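Local coordinates for M32 carboxypeptidase (Chitinophagaceae bacterium, PDB 7A03), which probably acts as a metal-dependent carboxypeptidase of the M32 (Taq) family, removing amino acids one at a time from the C-termini of peptides, at residues D209-L214 with T251-N256; I216-Q221 with K315-R320. One frame throughout, in Å; residues are numbered along the deposited sequence.

Both contacts use helix 208-222. Contact 1 sets its first half (209-214) against the loop 251-256, which leads from strand 247-251 into helix 258-277; contact 2 sets its second half (216-221) against helix 311-324. Their centres lie about 14 Å apart and about 23 and 24 Å from the centre of the chain, on the same side of it. One hydrogen bond ties them along the helix, from Gln213 NE2 to Asp217 OD1. Helix 258-277 carries an HExxH sequence, consistent with the zinc-binding motif of M32 peptidases, although no metal is bound there; contact 1 lies near it through Thr251, while contact 2 holds a glycerol by hydrogen bonds from both helices.

Contact 1. Residues D209-L214 with T251-N256; sequences DKQWQL and TRIDEN
Thr251, the last residue of strand 247-251, meets helix 208-222 through its methyl: CG2 lies 4.2 Å from Trp212 CZ3, approaching the indole obliquely. Two residues on, Ile253 turns its side chain toward the helix and divides it between two neighbours. Its CD1 reaches the indole at the edge, near the ring plane, and packs 4.0 Å from Trp212 CB. Its other branch, CG2, stands anti to the backbone N (CG1 having chi1 -64°) and lies 3.6 Å from Gln211 NE2, the two side chains running past each other in opposite senses.

At Asp254 the backbone takes over. Gln211 NE2 donates to Asp254 O over 3.1 Å in a nearly straight bond (N-H...O 171°); the acceptor lies in the glutamine's amide plane, yet the donor sits above the carbonyl plane. A water 2.9 Å from Gln211 OE1 accepts from Asp254 N and can donate to OE1; the two bonds from NE2, to Asp254 O and Phe206 O, restrain the turn of the amide. Asp254 OD1 accepts from Asn256 N at 2.9 Å, closing an Asx turn, and Glu255 pairs through its backbone with Phe206. The whole is a strand-to-helix connection packed against helix 208-222 through Trp212 and Gln211, leading into helix 258-277, whose HExxH sequence is consistent with the metal-binding motif of M32 peptidases.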
# COMPACT_ATOMS: atom_id res chain seq x y z
N ASP A 209 -12.72 -7.34 23.66
CA ASP A 209 -12.17 -6.21 24.41
C ASP A 209 -10.69 -6.41 24.69
O ASP A 209 -9.90 -5.45 24.64
CB ASP A 209 -12.97 -5.98 25.70
CG ASP A 209 -14.31 -5.31 25.43
OD1 ASP A 209 -14.59 -4.93 24.27
OD2 ASP A 209 -15.09 -5.15 26.40
N LYS A 210 -10.28 -7.66 24.96
CA LYS A 210 -8.86 -7.96 25.12
C LYS A 210 -8.10 -7.74 23.82
O LYS A 210 -7.00 -7.17 23.84
CB LYS A 210 -8.68 -9.40 25.62
CG LYS A 210 -9.02 -9.62 27.10
CD LYS A 210 -8.99 -11.12 27.41
CE LYS A 210 -8.78 -11.39 28.89
NZ LYS A 210 -9.56 -10.45 29.73
N GLN A 211 -8.66 -8.15 22.69
CA GLN A 211 -7.99 -7.86 21.42
C GLN A 211 -7.85 -6.36 21.20
O GLN A 211 -6.78 -5.87 20.78
CB GLN A 211 -8.73 -8.50 20.25
CG GLN A 211 -8.64 -10.01 20.21
CD GLN A 211 -9.00 -10.54 18.86
OE1 GLN A 211 -8.31 -10.28 17.88
NE2 GLN A 211 -10.10 -11.27 18.77
N TRP A 212 -8.92 -5.60 21.46
CA TRP A 212 -8.86 -4.16 21.24
C TRP A 212 -7.72 -3.54 22.03
O TRP A 212 -6.90 -2.78 21.48
CB TRP A 212 -10.20 -3.53 21.63
CG TRP A 212 -10.14 -2.04 21.61
CD1 TRP A 212 -9.92 -1.22 22.66
CD2 TRP A 212 -10.29 -1.19 20.46
NE1 TRP A 212 -9.93 0.09 22.26
CE2 TRP A 212 -10.13 0.14 20.90
CE3 TRP A 212 -10.51 -1.43 19.09
CZ2 TRP A 212 -10.24 1.24 20.04
CZ3 TRP A 212 -10.62 -0.33 18.23
CH2 TRP A 212 -10.47 0.98 18.71
N GLN A 213 -7.64 -3.87 23.33
CA GLN A 213 -6.61 -3.27 24.16
C GLN A 213 -5.22 -3.75 23.76
O GLN A 213 -4.26 -2.98 23.86
CB GLN A 213 -6.89 -3.54 25.64
CG GLN A 213 -6.00 -2.75 26.59
CD GLN A 213 -6.11 -1.26 26.39
OE1 GLN A 213 -7.21 -0.71 26.42
NE2 GLN A 213 -4.99 -0.60 26.14
N LEU A 214 -5.11 -5.00 23.29
CA LEU A 214 -3.83 -5.51 22.81
C LEU A 214 -3.30 -4.66 21.67
O LEU A 214 -2.12 -4.28 21.64
CB LEU A 214 -4.00 -6.96 22.37
CG LEU A 214 -2.84 -7.57 21.57
CD1 LEU A 214 -1.58 -7.57 22.42
CD2 LEU A 214 -3.19 -8.99 21.14
N THR A 251 -9.10 -0.54 12.56
CA THR A 251 -8.85 -1.97 12.58
C THR A 251 -10.19 -2.68 12.59
O THR A 251 -11.25 -2.05 12.65
CB THR A 251 -7.92 -2.35 13.74
OG1 THR A 251 -7.49 -3.71 13.56
CG2 THR A 251 -8.63 -2.21 15.09
N ARG A 252 -10.13 -4.00 12.53
CA ARG A 252 -11.31 -4.84 12.63
C ARG A 252 -10.95 -6.02 13.51
O ARG A 252 -9.81 -6.51 13.48
CB ARG A 252 -11.75 -5.34 11.25
CG ARG A 252 -10.60 -5.84 10.40
CD ARG A 252 -11.07 -6.46 9.10
NE ARG A 252 -9.99 -7.20 8.45
CZ ARG A 252 -10.16 -8.33 7.77
NH1 ARG A 252 -11.37 -8.86 7.66
NH2 ARG A 252 -9.12 -8.93 7.21
N ILE A 253 -11.91 -6.49 14.28
CA ILE A 253 -11.69 -7.58 15.21
C ILE A 253 -12.55 -8.77 14.80
O ILE A 253 -13.76 -8.61 14.57
CB ILE A 253 -12.02 -7.15 16.65
CG1 ILE A 253 -11.09 -6.04 17.10
CG2 ILE A 253 -11.93 -8.36 17.61
CD1 ILE A 253 -11.59 -5.30 18.30
N ASP A 254 -11.94 -9.95 14.72
CA ASP A 254 -12.65 -11.22 14.57
C ASP A 254 -12.42 -11.99 15.86
O ASP A 254 -11.29 -12.37 16.16
CB ASP A 254 -12.14 -12.01 13.36
CG ASP A 254 -13.01 -13.21 13.03
OD1 ASP A 254 -13.66 -13.74 13.95
OD2 ASP A 254 -13.06 -13.61 11.85
N GLU A 255 -13.49 -12.21 16.64
CA GLU A 255 -13.31 -12.94 17.90
C GLU A 255 -12.95 -14.40 17.70
O GLU A 255 -12.55 -15.06 18.67
CB GLU A 255 -14.55 -12.89 18.80
CG GLU A 255 -15.09 -11.52 19.11
CD GLU A 255 -16.54 -11.58 19.55
OE1 GLU A 255 -17.09 -12.70 19.63
OE2 GLU A 255 -17.14 -10.51 19.81
N ASN A 256 -13.08 -14.94 16.49
CA ASN A 256 -12.73 -16.33 16.22
C ASN A 256 -11.56 -16.46 15.25
O ASN A 256 -11.40 -17.51 14.61
CB ASN A 256 -13.94 -17.11 15.70
CG ASN A 256 -15.12 -17.01 16.64
OD1 ASN A 256 -15.06 -17.45 17.79
ND2 ASN A 256 -16.20 -16.42 16.15
O HOH W 1 -9.02 -10.57 15.13

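Contact 2. Residues I216-Q221 with K315-R320; sequences IDLLRQ and KFQYPR. With GOL (glycerol), chain D.
Leu218 lays its CD2 methyl alongside the amide of Gln317, 3.6 Å from NE2, the two side chains passing in opposite directions. That amide is also bonded to the other helix: Gln317 NE2 donates to Gln221 OE1 at 2.8 Å, with the donor in the carbonyl plane and the two amides only 15° from coplanar. Gln317 reaches this position by a bend at chi2 (-70°), whereas Gln221 comes to meet it with its chain extended beyond CG. Tyr452 OH is a second partner of Gln317 NE2. The two helices run nearly antiparallel, their short segments at 154°, but the axes stay 13.4 Å apart; the pair is therefore bridged by long polar side chains rather than meshed by close helix packing. A glycerol, probably from the crystallisation liquor, lies between them. Its O3 donates to Gln317 OE1 at a short 2.5 Å and accepts from Gln221 NE2 at 3.0 Å and from Arg320 NE at 2.8 Å, a threefold grip on one hydroxyl. Meanwhile O2 lies at the edge of the Arg320 guanidinium, in its plane, accepting from NH2 and donating to Asp217 OD2 at 2.9 Å. Asp217 OD2 and Arg320 NH2 themselves stay 5.4 Å apart.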
# COMPACT_ATOMS: atom_id res chain seq x y z
N ILE A 216 -4.15 -1.52 20.85
CA ILE A 216 -3.76 -0.21 21.38
C ILE A 216 -2.38 -0.26 22.04
O ILE A 216 -1.53 0.63 21.84
CB ILE A 216 -4.84 0.31 22.36
CG1 ILE A 216 -6.19 0.51 21.64
CG2 ILE A 216 -4.33 1.56 23.06
CD1 ILE A 216 -6.21 1.68 20.69
N ASP A 217 -2.14 -1.28 22.86
CA ASP A 217 -0.86 -1.42 23.54
C ASP A 217 0.29 -1.58 22.55
O ASP A 217 1.34 -0.96 22.69
CB ASP A 217 -0.90 -2.65 24.45
CG ASP A 217 -1.64 -2.41 25.74
OD1 ASP A 217 -2.12 -1.28 25.98
OD2 ASP A 217 -1.74 -3.38 26.53
N LEU A 218 0.09 -2.41 21.53
CA LEU A 218 1.14 -2.61 20.54
C LEU A 218 1.44 -1.32 19.79
O LEU A 218 2.61 -0.98 19.57
CB LEU A 218 0.74 -3.72 19.57
CG LEU A 218 0.73 -5.10 20.21
CD1 LEU A 218 0.15 -6.10 19.23
CD2 LEU A 218 2.15 -5.50 20.64
N LEU A 219 0.41 -0.57 19.41
CA LEU A 219 0.64 0.71 18.74
C LEU A 219 1.42 1.67 19.64
O LEU A 219 2.36 2.33 19.18
CB LEU A 219 -0.70 1.33 18.34
CG LEU A 219 -1.43 0.64 17.17
CD1 LEU A 219 -2.88 1.12 17.12
CD2 LEU A 219 -0.67 0.95 15.89
N ARG A 220 1.05 1.74 20.92
CA ARG A 220 1.80 2.57 21.86
C ARG A 220 3.27 2.13 21.90
O ARG A 220 4.18 2.96 21.81
CB ARG A 220 1.17 2.45 23.25
CG ARG A 220 1.45 3.62 24.17
CD ARG A 220 0.20 4.49 24.31
NE ARG A 220 -0.93 3.73 24.84
CZ ARG A 220 -2.12 4.27 25.09
NH1 ARG A 220 -2.33 5.56 24.86
NH2 ARG A 220 -3.10 3.51 25.58
N GLN A 221 3.50 0.83 22.02
CA GLN A 221 4.87 0.34 22.13
C GLN A 221 5.67 0.61 20.87
O GLN A 221 6.89 0.85 20.94
CB GLN A 221 4.87 -1.15 22.45
CG GLN A 221 4.28 -1.49 23.83
CD GLN A 221 4.07 -2.98 24.00
OE1 GLN A 221 4.83 -3.78 23.44
NE2 GLN A 221 3.05 -3.37 24.75
N LYS A 315 9.67 -13.41 21.00
CA LYS A 315 10.33 -13.79 22.24
C LYS A 315 9.85 -12.92 23.40
O LYS A 315 9.63 -13.42 24.51
CB LYS A 315 11.83 -13.68 22.10
CG LYS A 315 12.45 -14.78 21.27
CD LYS A 315 13.95 -14.62 21.15
CE LYS A 315 14.52 -15.47 20.03
NZ LYS A 315 15.99 -15.27 19.92
N PHE A 316 9.66 -11.62 23.15
CA PHE A 316 9.11 -10.73 24.16
C PHE A 316 7.59 -10.73 24.17
O PHE A 316 6.97 -10.77 25.25
CB PHE A 316 9.64 -9.31 23.91
CG PHE A 316 9.07 -8.27 24.85
CD1 PHE A 316 9.65 -8.06 26.09
CD2 PHE A 316 7.99 -7.49 24.48
CE1 PHE A 316 9.15 -7.11 26.95
CE2 PHE A 316 7.47 -6.53 25.35
CZ PHE A 316 8.06 -6.34 26.58
N GLN A 317 6.95 -10.69 23.00
CA GLN A 317 5.50 -10.52 22.99
C GLN A 317 4.73 -11.80 23.34
O GLN A 317 3.63 -11.71 23.89
CB GLN A 317 5.02 -9.94 21.66
CG GLN A 317 5.45 -8.49 21.42
CD GLN A 317 4.75 -7.49 22.33
OE1 GLN A 317 3.77 -7.81 23.03
NE2 GLN A 317 5.23 -6.26 22.32
N TYR A 318 5.26 -12.98 23.04
CA TYR A 318 4.47 -14.19 23.23
C TYR A 318 4.06 -14.43 24.67
O TYR A 318 2.87 -14.70 24.91
CB TYR A 318 5.11 -15.43 22.57
CG TYR A 318 4.13 -16.58 22.57
CD1 TYR A 318 2.92 -16.47 21.89
CD2 TYR A 318 4.38 -17.75 23.29
CE1 TYR A 318 1.99 -17.49 21.91
CE2 TYR A 318 3.45 -18.79 23.30
CZ TYR A 318 2.26 -18.65 22.60
OH TYR A 318 1.30 -19.64 22.60
N PRO A 319 4.95 -14.38 25.67
CA PRO A 319 4.47 -14.59 27.05
C PRO A 319 3.40 -13.59 27.45
O PRO A 319 2.47 -13.93 28.19
CB PRO A 319 5.75 -14.45 27.89
CG PRO A 319 6.88 -14.63 26.93
CD PRO A 319 6.40 -14.13 25.62
N ARG A 320 3.48 -12.36 26.92
CA ARG A 320 2.47 -11.36 27.24
C ARG A 320 1.10 -11.73 26.67
O ARG A 320 0.07 -11.64 27.36
CB ARG A 320 2.93 -9.98 26.78
CG ARG A 320 4.25 -9.52 27.39
CD ARG A 320 4.75 -8.20 26.76
NE ARG A 320 3.86 -7.06 26.97
CZ ARG A 320 3.88 -6.29 28.06
NH1 ARG A 320 4.73 -6.54 29.04
NH2 ARG A 320 3.04 -5.26 28.16
C1 GOL D . 0.24 -7.40 26.24
O1 GOL D . -0.83 -7.34 27.16
C2 GOL D . 0.26 -6.04 25.49
O2 GOL D . 0.69 -4.99 26.29
C3 GOL D . 1.17 -6.26 24.25
O3 GOL D . 2.51 -6.31 24.66